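Local coordinates for meta cleavage compound hydrolase (Janthinobacterium, PDB 1J1I), which hydrolyses a carbon-carbon bond of the meta-cleavage product in carbazole degradation, probably releasing anthranilate, at residues R19-L31 with I92-F104. Sequence-based numbering, arbitrary orientation.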
# COMPACT_ATOMS: atom_id res chain seq x y z
N ARG A 19 1.04 10.97 29.79
CA ARG A 19 0.25 10.37 30.86
C ARG A 19 0.92 9.11 31.39
O ARG A 19 1.80 8.54 30.74
CB ARG A 19 -1.13 10.00 30.32
CG ARG A 19 -2.31 10.78 30.88
CD ARG A 19 -2.40 12.19 30.35
NE ARG A 19 -3.77 12.68 30.42
CZ ARG A 19 -4.13 13.95 30.27
NH1 ARG A 19 -3.22 14.88 30.04
NH2 ARG A 19 -5.41 14.29 30.33
N PHE A 20 0.49 8.66 32.56
CA PHE A 20 1.02 7.44 33.16
C PHE A 20 -0.13 6.60 33.69
O PHE A 20 -1.15 7.13 34.14
CB PHE A 20 1.99 7.78 34.30
CG PHE A 20 3.25 8.47 33.85
CD1 PHE A 20 3.25 9.83 33.57
CD2 PHE A 20 4.43 7.75 33.72
CE1 PHE A 20 4.42 10.47 33.15
CE2 PHE A 20 5.61 8.38 33.31
CZ PHE A 20 5.60 9.74 33.02
N VAL A 21 0.03 5.28 33.64
CA VAL A 21 -1.01 4.38 34.11
C VAL A 21 -0.37 3.10 34.67
O VAL A 21 0.70 2.69 34.22
CB VAL A 21 -1.98 4.00 32.96
CG1 VAL A 21 -1.25 3.20 31.89
CG2 VAL A 21 -3.16 3.20 33.51
N ASN A 22 -1.02 2.48 35.64
CA ASN A 22 -0.50 1.25 36.21
C ASN A 22 -0.99 0.08 35.34
O ASN A 22 -2.16 -0.28 35.36
CB ASN A 22 -1.01 1.07 37.65
CG ASN A 22 -0.34 -0.08 38.36
OD1 ASN A 22 -0.07 -1.12 37.77
ND2 ASN A 22 -0.08 0.09 39.66
N ALA A 23 -0.08 -0.51 34.57
CA ALA A 23 -0.45 -1.63 33.71
C ALA A 23 -0.13 -2.96 34.38
O ALA A 23 0.96 -3.51 34.21
CB ALA A 23 0.26 -1.52 32.35
N GLY A 24 -1.08 -3.45 35.16
CA GLY A 24 -0.90 -4.71 35.86
C GLY A 24 0.33 -4.78 36.75
O GLY A 24 0.92 -5.85 36.91
N GLY A 25 0.72 -3.65 37.33
CA GLY A 25 1.88 -3.65 38.19
C GLY A 25 3.06 -2.90 37.61
O GLY A 25 4.00 -2.58 38.33
N VAL A 26 3.02 -2.63 36.32
CA VAL A 26 4.10 -1.90 35.67
C VAL A 26 3.63 -0.49 35.29
O VAL A 26 2.79 -0.34 34.40
CB VAL A 26 4.59 -2.63 34.38
CG1 VAL A 26 5.72 -1.83 33.72
CG2 VAL A 26 5.08 -4.03 34.74
N GLU A 27 4.15 0.53 35.97
CA GLU A 27 3.77 1.90 35.65
C GLU A 27 4.20 2.10 34.21
O GLU A 27 5.32 1.76 33.84
CB GLU A 27 4.50 2.93 36.53
CG GLU A 27 3.68 3.56 37.66
CD GLU A 27 2.20 3.74 37.32
OE1 GLU A 27 1.43 2.80 37.58
OE2 GLU A 27 1.81 4.80 36.78
N THR A 28 3.30 2.66 33.40
CA THR A 28 3.58 2.85 31.98
C THR A 28 3.33 4.27 31.51
O THR A 28 2.34 4.89 31.89
CB THR A 28 2.70 1.88 31.16
OG1 THR A 28 2.86 0.55 31.67
CG2 THR A 28 3.10 1.90 29.68
N ARG A 29 4.24 4.77 30.69
CA ARG A 29 4.13 6.12 30.15
C ARG A 29 3.62 6.09 28.72
O ARG A 29 4.06 5.27 27.91
CB ARG A 29 5.50 6.81 30.17
CG ARG A 29 5.53 8.19 29.52
CD ARG A 29 6.40 8.19 28.28
NE ARG A 29 6.71 9.54 27.83
CZ ARG A 29 7.65 9.84 26.95
NH1 ARG A 29 8.39 8.88 26.41
NH2 ARG A 29 7.88 11.10 26.61
N TYR A 30 2.68 6.98 28.42
CA TYR A 30 2.16 7.07 27.07
C TYR A 30 1.88 8.51 26.67
O TYR A 30 1.81 9.40 27.52
CB TYR A 30 0.88 6.23 26.90
CG TYR A 30 -0.31 6.62 27.76
CD1 TYR A 30 -0.39 6.24 29.10
CD2 TYR A 30 -1.39 7.31 27.21
CE1 TYR A 30 -1.53 6.53 29.88
CE2 TYR A 30 -2.53 7.61 27.97
CZ TYR A 30 -2.59 7.21 29.30
OH TYR A 30 -3.72 7.48 30.05
N LEU A 31 1.76 8.72 25.37
CA LEU A 31 1.46 10.03 24.81
C LEU A 31 0.05 9.91 24.25
O LEU A 31 -0.29 8.91 23.63
CB LEU A 31 2.44 10.36 23.68
CG LEU A 31 3.80 11.01 23.99
CD1 LEU A 31 4.35 10.56 25.32
CD2 LEU A 31 4.75 10.68 22.85
N ILE A 92 4.88 -8.76 25.59
CA ILE A 92 3.53 -9.05 25.10
C ILE A 92 2.53 -8.90 26.25
O ILE A 92 1.50 -8.24 26.10
CB ILE A 92 3.44 -10.48 24.52
CG1 ILE A 92 4.27 -10.56 23.23
CG2 ILE A 92 1.97 -10.84 24.25
CD1 ILE A 92 4.41 -11.96 22.67
N ARG A 93 2.85 -9.50 27.39
CA ARG A 93 1.98 -9.43 28.56
C ARG A 93 1.80 -7.97 28.97
O ARG A 93 0.70 -7.55 29.33
CB ARG A 93 2.58 -10.21 29.73
CG ARG A 93 1.68 -10.21 30.97
CD ARG A 93 2.47 -10.58 32.22
NE ARG A 93 3.20 -11.83 32.07
CZ ARG A 93 4.06 -12.31 32.96
NH1 ARG A 93 4.68 -13.47 32.74
NH2 ARG A 93 4.30 -11.64 34.08
N HIS A 94 2.89 -7.21 28.93
CA HIS A 94 2.82 -5.81 29.31
C HIS A 94 1.84 -5.04 28.43
O HIS A 94 1.00 -4.30 28.94
CB HIS A 94 4.20 -5.14 29.23
CG HIS A 94 4.15 -3.65 29.41
ND1 HIS A 94 4.47 -2.77 28.40
CD2 HIS A 94 3.79 -2.89 30.48
CE1 HIS A 94 4.30 -1.53 28.84
NE2 HIS A 94 3.89 -1.58 30.09
N LEU A 95 1.94 -5.22 27.12
CA LEU A 95 1.05 -4.54 26.20
C LEU A 95 -0.39 -4.96 26.49
O LEU A 95 -1.31 -4.14 26.46
CB LEU A 95 1.43 -4.86 24.75
CG LEU A 95 0.52 -4.31 23.64
CD1 LEU A 95 0.36 -2.80 23.80
CD2 LEU A 95 1.13 -4.63 22.27
N HIS A 96 -0.58 -6.24 26.78
CA HIS A 96 -1.91 -6.76 27.11
C HIS A 96 -2.45 -6.03 28.34
O HIS A 96 -3.60 -5.57 28.35
CB HIS A 96 -1.83 -8.27 27.38
CG HIS A 96 -2.99 -8.81 28.16
ND1 HIS A 96 -3.09 -8.69 29.53
CD2 HIS A 96 -4.10 -9.49 27.76
CE1 HIS A 96 -4.21 -9.27 29.94
NE2 HIS A 96 -4.84 -9.76 28.89
N ASP A 97 -1.62 -5.92 29.37
CA ASP A 97 -2.01 -5.26 30.61
C ASP A 97 -2.28 -3.77 30.40
O ASP A 97 -3.21 -3.21 30.99
CB ASP A 97 -0.93 -5.47 31.69
CG ASP A 97 -0.77 -6.94 32.09
OD1 ASP A 97 -1.64 -7.76 31.75
OD2 ASP A 97 0.23 -7.27 32.75
N PHE A 98 -1.47 -3.12 29.56
CA PHE A 98 -1.67 -1.70 29.29
C PHE A 98 -3.03 -1.48 28.63
O PHE A 98 -3.78 -0.60 29.03
CB PHE A 98 -0.56 -1.17 28.37
CG PHE A 98 -0.77 0.26 27.93
CD1 PHE A 98 -1.25 0.55 26.66
CD2 PHE A 98 -0.47 1.32 28.79
CE1 PHE A 98 -1.44 1.87 26.24
CE2 PHE A 98 -0.66 2.64 28.39
CZ PHE A 98 -1.15 2.92 27.10
N ILE A 99 -3.33 -2.29 27.62
CA ILE A 99 -4.61 -2.18 26.94
C ILE A 99 -5.76 -2.33 27.93
O ILE A 99 -6.67 -1.50 27.95
CB ILE A 99 -4.72 -3.24 25.82
CG1 ILE A 99 -3.75 -2.89 24.68
CG2 ILE A 99 -6.14 -3.30 25.28
CD1 ILE A 99 -3.61 -3.95 23.63
N LYS A 100 -5.71 -3.36 28.76
CA LYS A 100 -6.75 -3.60 29.76
C LYS A 100 -6.85 -2.44 30.76
O LYS A 100 -7.94 -2.02 31.13
CB LYS A 100 -6.47 -4.90 30.52
CG LYS A 100 -6.37 -6.13 29.64
CD LYS A 100 -7.66 -6.39 28.89
CE LYS A 100 -8.79 -6.77 29.83
NZ LYS A 100 -8.46 -8.00 30.61
N ALA A 101 -5.70 -1.94 31.20
CA ALA A 101 -5.65 -0.84 32.16
C ALA A 101 -6.19 0.47 31.60
O ALA A 101 -6.66 1.33 32.35
CB ALA A 101 -4.22 -0.65 32.66
N MET A 102 -6.10 0.64 30.28
CA MET A 102 -6.60 1.85 29.65
C MET A 102 -8.13 1.83 29.60
O MET A 102 -8.75 0.79 29.76
CB MET A 102 -6.02 2.00 28.23
CG MET A 102 -4.57 2.47 28.21
SD MET A 102 -4.33 4.07 29.04
CE MET A 102 -4.97 5.18 27.79
N ASN A 103 -8.72 3.00 29.39
CA ASN A 103 -10.17 3.10 29.34
C ASN A 103 -10.71 2.99 27.91
O ASN A 103 -11.07 3.99 27.29
CB ASN A 103 -10.63 4.41 30.00
CG ASN A 103 -10.01 5.65 29.36
OD1 ASN A 103 -8.83 5.65 28.99
ND2 ASN A 103 -10.80 6.72 29.25
N PHE A 104 -10.75 1.76 27.41
CA PHE A 104 -11.24 1.50 26.06
C PHE A 104 -12.59 0.81 26.10
O PHE A 104 -12.78 -0.17 26.81
CB PHE A 104 -10.25 0.61 25.30
CG PHE A 104 -8.89 1.23 25.14
CD1 PHE A 104 -7.75 0.44 25.20
CD2 PHE A 104 -8.76 2.59 24.89
CE1 PHE A 104 -6.49 1.00 25.02
CE2 PHE A 104 -7.50 3.16 24.70
CZ PHE A 104 -6.36 2.36 24.77
O HOH W 1 2.42 -5.73 33.02
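Thr28 OG1 is gripped twice: it accepts the ring N-H of His94, NE2 to OG1 2.8 Å, and donates to Val26 O two residues back in its own strand, OG1 to O 2.9 Å. The hydroxyl meets the imidazole at its edge, 9° out of the ring plane, and reaches Val26 O from above the carbonyl plane, on the opposite face from Ala23 N, whose bond to Val26 O pairs the two residues flanking the type I' turn. His94 extends from helix 88-101 with CG anti to the backbone N (chi1 171°), a torsion that carries NE2 over to the strand. There CD2 of the ring also meets Val26 CG1.

One helical turn on, Phe98 sets the CD2-CE2-CZ side of its ring against the inward side chains of the hairpin. Its CE2 touches Val21 CG1 at 3.6 Å, CD2 lies against Thr28 CG2, and its edge is turned to the face of Tyr30 in an offset edge-to-face pair, planes at 72°. Met102, bent at chi2 and chi3, brings SD to 4.1 Å from the Tyr30 ring centroid, a Met-aromatic contact. Ala23 CB sits 3.6 Å from Phe98 CA, where small residues let strand and helix close in, and Ala101 CB rests against Asn22 O. Near the turn a water bridges Ala23 O and Asp97 OD2, while Asp97 OD1 accepts from His96 ND1.

The helix thus packs on the edge hairpin of the alpha/beta-hydrolase sheet, away from the probable catalytic residues Ser114, Asp233 and His261. Val26 O can only accept, so the Thr28 hydroxyl gives it its proton and is left to accept from His94, which probably carries a proton on NE2.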